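Side-chain contacts in peptidyl-prolyl cis-trans isomerase cyclophilin-type (Toxoplasma gondii, PDB 3BO7), which probably catalyses cis-trans isomerisation of peptide bonds preceding proline, and so accelerates protein folding, as a member of the cyclophilin family: residues 10-14 and 15-19; 31-34 and 35-39; 39-42 and 43-46; 147-150 and 151-154. One frame throughout, in Å; residues are numbered along the deposited sequence.

Contact 1: residues 10-14 and 15-19; sequences RIVTT and QGSLN
Arg10 and Asn19 lie side by side and point the same way from neighbouring strands, their guanidinium and amide planes turned 35° against each other. NE of Arg10 donates to OD1 of Asn19 at 2.8 Å in a nearly straight bond (165°) that uses a lone pair in the carbonyl plane, and OD1 in return sits at the guanidinium edge. With CG swung opposite the backbone N (chi1 -175°), the arginine chain runs past its neighbour, CG of Arg10 passing 3.4 Å from OD1 of Asn19, before a bend at chi3 turns NE toward that oxygen. On the same face, CG1 of Val12 rests 3.5 Å from OG of Ser17, whose hydroxyl shares a water with O of Thr13. These pairs decorate an antiparallel beta hairpin, strands 7-13 and 16-22, closed by a two-residue turn at Thr14 and Gln15. Ile11 and Leu18 form a hydrogen-bonded pair on the reverse face, where Leu18 meets helix 143-149. Thr13 also points there, and its hydroxyl works in two directions: OG1 donates to O of Gly16 at 2.7 Å and accepts from N of Gln15 at 3.1 Å. O of Gly16 is gripped twice, since N of Thr13 also donates to it at 2.9 Å. Beyond the turn, one water joins OG1 of Thr14 to NE2 of Gln15, which also donates to the carbonyl of Lys162.

Contact 2: residues 31-34 and 35-39; sequences CDSF and LRLCA. With EDO (1,2-ethanediol), chain N.
The Arg36 guanidinium is engaged along its edges. On one, the carboxylate of Asp32 is gripped side-on: NE of Arg36 donates to OD1 of Asp32 at 3.0 Å, almost straight at 175°, and NH2 of Arg36 reaches OD2 of Asp32 at 2.8 Å. NH1 of Arg36 donates to O2 of a 1,2-ethanediol, probably from the crystallisation liquor, at 3.0 Å. The two flat groups are not coplanar, however. Their planes stand 61° apart, and both oxygens are approached from above the carboxylate plane. An extended run from CG to NE carries the guanidinium along the helix surface to its partner one turn back. Round the Phe34 ring the meeting is oblique: SG of Cys38 lies 3.6 Å from CE2 of Phe34, a sulfur-aromatic contact 47° off the ring normal. Both pairs are spaced i to i+4 along helix 28-39, which flanks the cyclophilin beta barrel and supplies the matching backbone bonds, Arg36 N to Asp32 O and Cys38 N to Phe34 O, both 2.8 Å. Phe34 also stacks on Phe43 and meets Phe136, while Ser33 OG takes up the amide of Gly82. The helix is thus two-sided in its chemistry: a salt bridge between Asp32 and Arg36 on the outer side, where the arginine probably steadies Asp32 as a carboxylate, and apolar, sulfur and ring contacts on the side packed against the protein.

Contact 3: residues 39-42 and 43-46; sequences AVKY and FDDT
Tyr42 and Phe43, though adjacent in sequence, meet as a T-shaped pair, the tyrosine edge directed at the phenylalanine face. A Schellman motif ends helix 28-39, with Lys41 at positive phi as its C-prime residue and N of Tyr42 bonding back to O of Leu37; Tyr42 and Phe43 are then the central residues of a type I turn from Lys41 to Asp44. CD2 of Tyr42 stands 3.6 Å above the Phe43 plane, over the ring centre, and the planes are turned 83° apart. The first torsions allow this: Tyr42 extends opposite its backbone N (chi1 179°), while Phe43 folds beside its own (chi1 -68°). The buried tyrosine is further fixed by OH to Ser117 OG and by a cation-pi contact with Arg65. N of Asp44 bonds to O of Lys41 at 3.0 Å to close the turn. OD2 of Asp44 lies against the lysine's aliphatic part, 3.8 Å from CB of Lys41, but 4.9 Å from Lys41 NZ, where any attraction is probably modest. A type II turn follows from Phe43 to Thr46, and in it O of Phe43 accepts from N of Thr46 at 3.1 Å and from Thr46 OG1 at 2.6 Å.

Contact 4: residues 147-150 and 151-154; sequences RQWE and KLET
From Gln148 to Leu152 the backbone winds through successive i to i+3 bonds, Lys151 N to Gln148 O at 3.2 Å and Leu152 N to Trp149 O at 3.1 Å, each donor lying well above the carbonyl plane of its acceptor. The second closes a type I turn from Trp149 to Leu152. Leu152 curls back over this turn: its CB sits 3.3 Å from O of Trp149, and its CD1 comes 4.2 Å from CB of Trp149. The polar edge of the indole is held from outside, NE1 donating to O of Gln15, and the ring meets that of Phe48. With CG set opposite its carbonyl carbon (chi1 -81°), Lys151 runs back across Gln148, its CD passing 3.8 Å from O of Arg147, until its NZ lies 3.6 Å from NE2 of Gln148, an approach of two donors rather than a polar bond. Glu150 finds its partner outside, OE1 accepting from the amide of Asn54. A water donates to both O of Glu150 (2.8 Å) and O of Leu152 (2.9 Å), spanning the departing chain. Bonds of i to i+3 spacing leading into a type I turn let helix 143-149 give way to the surface loop that leads on to strand 166-171.

In the fold
Helices 28-39 and 143-149 flank the eight-stranded antiparallel beta barrel of cyclophilins. Contacts 2 and 3 are the buried ones and share Ala39: helix 28-39 runs straight into the turns that end it, and Leu37 packs on Phe43 across the junction. Contact 4 lies at the surface, where helix 143-149 gives out; its side chains make no hydrogen bond or salt bridge across the segments, and backbone bonds close the turn. Contact 1 is intermediate, one face mostly polar, the other mostly buried, where Trp149 of contact 4 packs on Thr13 and Leu18. Contacts 2 and 4, about 27 Å apart between centres, lie on opposite sides of the chain's centre. Charge pairing marks contact 2, an aromatic pair contact 3, and an amide–guanidinium bond contact 1.

Contact 1: residues 10-14 and 15-19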
# COMPACT_ATOMS: atom_id res chain seq x y z
N ARG A 10 -2.68 3.47 11.27
CA ARG A 10 -4.02 3.61 10.70
C ARG A 10 -4.01 4.56 9.50
O ARG A 10 -3.54 5.70 9.59
CB ARG A 10 -5.00 4.10 11.77
CG ARG A 10 -6.45 4.15 11.30
CD ARG A 10 -7.34 4.71 12.40
NE ARG A 10 -7.48 3.75 13.48
CZ ARG A 10 -7.76 4.06 14.74
NH1 ARG A 10 -7.94 5.31 15.09
NH2 ARG A 10 -7.87 3.10 15.65
N ILE A 11 -4.52 4.08 8.38
CA ILE A 11 -4.76 4.92 7.21
C ILE A 11 -6.19 5.42 7.30
O ILE A 11 -7.13 4.62 7.30
CB ILE A 11 -4.54 4.14 5.88
CG1 ILE A 11 -3.07 3.76 5.71
CG2 ILE A 11 -5.02 4.96 4.68
CD1 ILE A 11 -2.76 2.90 4.46
N VAL A 12 -6.35 6.75 7.40
CA VAL A 12 -7.67 7.37 7.47
C VAL A 12 -8.03 7.92 6.10
O VAL A 12 -7.35 8.83 5.60
CB VAL A 12 -7.72 8.54 8.52
CG1 VAL A 12 -9.16 9.02 8.72
CG2 VAL A 12 -7.11 8.13 9.84
N THR A 13 -9.07 7.37 5.48
CA THR A 13 -9.50 7.89 4.18
C THR A 13 -10.88 8.53 4.24
O THR A 13 -11.59 8.44 5.24
CB THR A 13 -9.46 6.82 3.03
OG1 THR A 13 -10.59 5.95 3.12
CG2 THR A 13 -8.15 6.01 3.05
N THR A 14 -11.25 9.19 3.14
CA THR A 14 -12.55 9.82 3.00
C THR A 14 -13.68 8.78 2.93
O THR A 14 -14.85 9.15 2.90
CB THR A 14 -12.59 10.72 1.74
OG1 THR A 14 -12.28 9.94 0.57
CG2 THR A 14 -11.58 11.86 1.85
N GLN A 15 -13.32 7.50 2.88
CA GLN A 15 -14.31 6.42 2.78
C GLN A 15 -13.98 5.25 3.70
O GLN A 15 -14.15 4.08 3.32
CB GLN A 15 -14.44 5.94 1.33
CG GLN A 15 -14.98 6.99 0.36
CD GLN A 15 -15.07 6.48 -1.06
OE1 GLN A 15 -15.47 5.35 -1.29
NE2 GLN A 15 -14.71 7.33 -2.02
N GLY A 16 -13.51 5.56 4.90
CA GLY A 16 -13.20 4.53 5.88
C GLY A 16 -11.74 4.52 6.30
O GLY A 16 -10.90 5.17 5.66
N SER A 17 -11.46 3.80 7.37
CA SER A 17 -10.11 3.71 7.94
C SER A 17 -9.63 2.26 8.01
O SER A 17 -10.42 1.34 8.21
CB SER A 17 -10.07 4.34 9.33
OG SER A 17 -10.23 5.75 9.24
N LEU A 18 -8.32 2.08 7.84
CA LEU A 18 -7.72 0.76 7.88
C LEU A 18 -6.63 0.68 8.94
O LEU A 18 -5.74 1.54 8.98
CB LEU A 18 -7.14 0.36 6.52
CG LEU A 18 -8.07 0.24 5.31
CD1 LEU A 18 -7.24 0.01 4.07
CD2 LEU A 18 -9.07 -0.88 5.49
N ASN A 19 -6.71 -0.35 9.78
CA ASN A 19 -5.68 -0.65 10.77
C ASN A 19 -4.70 -1.66 10.20
O ASN A 19 -5.09 -2.72 9.70
CB ASN A 19 -6.30 -1.16 12.07
CG ASN A 19 -6.97 -0.06 12.88
OD1 ASN A 19 -6.66 1.13 12.74
ND2 ASN A 19 -7.89 -0.45 13.75
O HOH W 1 -12.38 7.11 8.03
O HOH W 2 -14.02 9.75 -1.31

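Contact 2: residues 31-34 and 35-39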
# COMPACT_ATOMS: atom_id res chain seq x y z
N CYS A 31 9.11 -1.52 5.08
CA CYS A 31 8.42 -0.94 6.23
C CYS A 31 9.06 0.38 6.61
O CYS A 31 8.37 1.38 6.83
CB CYS A 31 8.44 -1.90 7.40
SG CYS A 31 7.47 -3.36 7.09
N ASP A 32 10.39 0.38 6.67
CA ASP A 32 11.16 1.59 6.96
C ASP A 32 10.87 2.71 5.97
O ASP A 32 10.54 3.83 6.37
CB ASP A 32 12.65 1.26 6.97
CG ASP A 32 13.46 2.29 7.71
OD1 ASP A 32 12.86 3.25 8.26
OD2 ASP A 32 14.70 2.13 7.76
N SER A 33 10.99 2.41 4.68
CA SER A 33 10.66 3.38 3.63
C SER A 33 9.28 3.98 3.84
O SER A 33 9.12 5.20 3.77
CB SER A 33 10.74 2.71 2.25
OG SER A 33 10.35 3.62 1.24
N PHE A 34 8.30 3.11 4.08
CA PHE A 34 6.90 3.50 4.18
C PHE A 34 6.70 4.47 5.35
O PHE A 34 6.03 5.50 5.21
CB PHE A 34 6.02 2.26 4.34
CG PHE A 34 4.54 2.52 4.16
CD1 PHE A 34 3.96 2.48 2.90
CD2 PHE A 34 3.73 2.80 5.26
CE1 PHE A 34 2.59 2.71 2.73
CE2 PHE A 34 2.36 3.05 5.10
CZ PHE A 34 1.79 3.00 3.83
N LEU A 35 7.31 4.12 6.49
CA LEU A 35 7.21 4.89 7.73
C LEU A 35 7.96 6.20 7.62
O LEU A 35 7.51 7.23 8.13
CB LEU A 35 7.69 4.06 8.94
CG LEU A 35 6.79 2.87 9.32
CD1 LEU A 35 7.49 1.88 10.25
CD2 LEU A 35 5.46 3.31 9.93
N ARG A 36 9.10 6.19 6.93
CA ARG A 36 9.81 7.44 6.63
C ARG A 36 8.96 8.40 5.78
O ARG A 36 9.04 9.62 5.95
CB ARG A 36 11.16 7.19 5.98
CG ARG A 36 12.20 6.58 6.93
CD ARG A 36 13.56 6.49 6.29
NE ARG A 36 14.37 5.42 6.87
CZ ARG A 36 15.70 5.40 6.85
NH1 ARG A 36 16.37 6.40 6.30
NH2 ARG A 36 16.37 4.38 7.38
N LEU A 37 8.12 7.84 4.90
CA LEU A 37 7.21 8.62 4.06
C LEU A 37 6.00 9.10 4.84
O LEU A 37 5.57 10.24 4.67
CB LEU A 37 6.76 7.81 2.83
CG LEU A 37 7.77 7.52 1.71
CD1 LEU A 37 7.17 6.57 0.70
CD2 LEU A 37 8.25 8.79 1.04
N CYS A 38 5.46 8.22 5.69
CA CYS A 38 4.44 8.62 6.67
C CYS A 38 4.89 9.81 7.53
O CYS A 38 4.10 10.70 7.83
CB CYS A 38 4.05 7.44 7.57
SG CYS A 38 3.09 6.16 6.75
N ALA A 39 6.17 9.82 7.91
CA ALA A 39 6.74 10.87 8.75
C ALA A 39 6.58 12.27 8.14
O ALA A 39 6.19 13.21 8.84
CB ALA A 39 8.21 10.58 9.07
C1 EDO N . 19.36 4.41 5.35
O1 EDO N . 19.49 4.00 3.98
C2 EDO N . 19.87 5.84 5.48
O2 EDO N . 19.31 6.47 6.64

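Contact 3: residues 39-42 and 43-46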
# COMPACT_ATOMS: atom_id res chain seq x y z
N ALA A 39 6.17 9.82 7.91
CA ALA A 39 6.74 10.87 8.75
C ALA A 39 6.58 12.27 8.14
O ALA A 39 6.19 13.21 8.84
CB ALA A 39 8.21 10.58 9.07
N VAL A 40 6.84 12.39 6.84
CA VAL A 40 6.79 13.67 6.13
C VAL A 40 5.45 13.91 5.42
O VAL A 40 5.36 14.78 4.53
CB VAL A 40 7.94 13.81 5.12
CG1 VAL A 40 9.27 13.80 5.83
CG2 VAL A 40 7.89 12.71 4.05
N LYS A 41 4.43 13.14 5.80
CA LYS A 41 3.04 13.29 5.30
C LYS A 41 2.85 13.07 3.79
O LYS A 41 1.82 13.44 3.21
CB LYS A 41 2.41 14.63 5.76
CG LYS A 41 2.49 14.93 7.27
CD LYS A 41 1.89 13.81 8.12
CE LYS A 41 2.00 14.10 9.62
NZ LYS A 41 1.09 15.20 10.07
N TYR A 42 3.84 12.43 3.17
CA TYR A 42 3.84 12.03 1.76
C TYR A 42 2.52 11.46 1.23
O TYR A 42 2.11 11.78 0.11
CB TYR A 42 4.97 11.02 1.57
CG TYR A 42 5.14 10.45 0.19
CD1 TYR A 42 6.00 11.05 -0.74
CD2 TYR A 42 4.48 9.28 -0.17
CE1 TYR A 42 6.17 10.50 -2.00
CE2 TYR A 42 4.64 8.73 -1.43
CZ TYR A 42 5.48 9.34 -2.33
OH TYR A 42 5.64 8.76 -3.57
N PHE A 43 1.85 10.61 2.02
CA PHE A 43 0.65 9.91 1.55
C PHE A 43 -0.64 10.72 1.69
O PHE A 43 -1.68 10.34 1.13
CB PHE A 43 0.51 8.54 2.22
CG PHE A 43 1.56 7.55 1.81
CD1 PHE A 43 1.51 6.94 0.56
CD2 PHE A 43 2.62 7.24 2.67
CE1 PHE A 43 2.49 6.02 0.17
CE2 PHE A 43 3.60 6.32 2.30
CZ PHE A 43 3.54 5.71 1.04
N ASP A 44 -0.58 11.82 2.44
CA ASP A 44 -1.73 12.70 2.60
C ASP A 44 -2.18 13.20 1.24
O ASP A 44 -1.36 13.72 0.47
CB ASP A 44 -1.39 13.89 3.51
CG ASP A 44 -1.30 13.50 4.99
OD1 ASP A 44 -1.17 12.29 5.31
OD2 ASP A 44 -1.34 14.42 5.83
N ASP A 45 -3.46 13.00 0.95
CA ASP A 45 -4.12 13.44 -0.30
C ASP A 45 -3.89 12.53 -1.52
O ASP A 45 -4.48 12.76 -2.58
CB ASP A 45 -3.81 14.91 -0.63
CG ASP A 45 -4.29 15.87 0.46
OD1 ASP A 45 -5.39 15.66 1.01
OD2 ASP A 45 -3.55 16.84 0.77
N THR A 46 -3.06 11.50 -1.39
CA THR A 46 -3.00 10.47 -2.42
C THR A 46 -4.32 9.68 -2.43
O THR A 46 -5.05 9.65 -1.44
CB THR A 46 -1.79 9.50 -2.26
OG1 THR A 46 -1.87 8.80 -1.01
CG2 THR A 46 -0.47 10.27 -2.34
O HOH W 3 1.66 15.43 0.84

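Contact 4: residues 147-150 and 151-154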
# COMPACT_ATOMS: atom_id res chain seq x y z
N ARG A 147 -14.03 -4.36 1.92
CA ARG A 147 -15.14 -5.00 1.21
C ARG A 147 -16.08 -4.01 0.51
O ARG A 147 -16.68 -4.34 -0.52
CB ARG A 147 -15.92 -5.93 2.15
CG ARG A 147 -15.17 -7.20 2.48
CD ARG A 147 -15.97 -8.12 3.39
NE ARG A 147 -15.15 -9.26 3.82
CZ ARG A 147 -14.55 -9.36 5.00
NH1 ARG A 147 -14.68 -8.40 5.92
NH2 ARG A 147 -13.82 -10.43 5.27
N GLN A 148 -16.20 -2.80 1.05
CA GLN A 148 -16.97 -1.73 0.40
C GLN A 148 -16.20 -1.12 -0.76
O GLN A 148 -16.79 -0.75 -1.78
CB GLN A 148 -17.38 -0.64 1.41
CG GLN A 148 -18.53 -1.03 2.34
CD GLN A 148 -19.70 -1.68 1.61
OE1 GLN A 148 -20.33 -1.07 0.73
NE2 GLN A 148 -20.00 -2.93 1.97
N TRP A 149 -14.88 -0.99 -0.60
CA TRP A 149 -14.03 -0.52 -1.69
C TRP A 149 -14.08 -1.43 -2.89
O TRP A 149 -14.01 -0.97 -4.02
CB TRP A 149 -12.58 -0.37 -1.23
CG TRP A 149 -12.34 0.73 -0.26
CD1 TRP A 149 -13.26 1.63 0.22
CD2 TRP A 149 -11.09 1.08 0.33
NE1 TRP A 149 -12.65 2.50 1.09
CE2 TRP A 149 -11.31 2.19 1.17
CE3 TRP A 149 -9.79 0.56 0.23
CZ2 TRP A 149 -10.29 2.78 1.91
CZ3 TRP A 149 -8.78 1.15 0.96
CH2 TRP A 149 -9.03 2.25 1.79
N GLU A 150 -14.22 -2.73 -2.63
CA GLU A 150 -14.27 -3.75 -3.68
C GLU A 150 -15.48 -3.56 -4.60
O GLU A 150 -15.46 -4.00 -5.75
CB GLU A 150 -14.27 -5.15 -3.05
CG GLU A 150 -14.16 -6.29 -4.04
CD GLU A 150 -13.97 -7.65 -3.40
OE1 GLU A 150 -13.50 -8.57 -4.09
OE2 GLU A 150 -14.29 -7.82 -2.20
N LYS A 151 -16.51 -2.89 -4.08
CA LYS A 151 -17.79 -2.68 -4.77
C LYS A 151 -17.84 -1.36 -5.53
O LYS A 151 -18.80 -1.10 -6.26
CB LYS A 151 -18.95 -2.74 -3.77
CG LYS A 151 -19.38 -4.15 -3.41
CD LYS A 151 -20.16 -4.18 -2.10
CE LYS A 151 -20.42 -5.62 -1.66
NZ LYS A 151 -20.40 -5.75 -0.17
N LEU A 152 -16.81 -0.54 -5.35
CA LEU A 152 -16.73 0.76 -6.01
C LEU A 152 -16.80 0.63 -7.53
O LEU A 152 -16.14 -0.22 -8.12
CB LEU A 152 -15.46 1.51 -5.62
CG LEU A 152 -15.43 2.25 -4.27
CD1 LEU A 152 -13.99 2.54 -3.91
CD2 LEU A 152 -16.24 3.53 -4.32
N GLU A 153 -17.61 1.50 -8.13
CA GLU A 153 -17.69 1.59 -9.58
C GLU A 153 -16.43 2.27 -10.09
O GLU A 153 -15.94 3.24 -9.50
CB GLU A 153 -18.94 2.38 -10.00
CG GLU A 153 -19.25 2.32 -11.50
CD GLU A 153 -20.53 3.07 -11.86
OE1 GLU A 153 -20.83 3.17 -13.08
OE2 GLU A 153 -21.23 3.56 -10.94
N THR A 154 -15.90 1.73 -11.18
CA THR A 154 -14.64 2.19 -11.75
C THR A 154 -14.81 2.43 -13.25
O THR A 154 -15.68 1.84 -13.89
CB THR A 154 -13.52 1.15 -11.54
OG1 THR A 154 -13.86 -0.05 -12.23
CG2 THR A 154 -13.32 0.83 -10.06
O HOH W 4 -14.42 -2.50 -7.81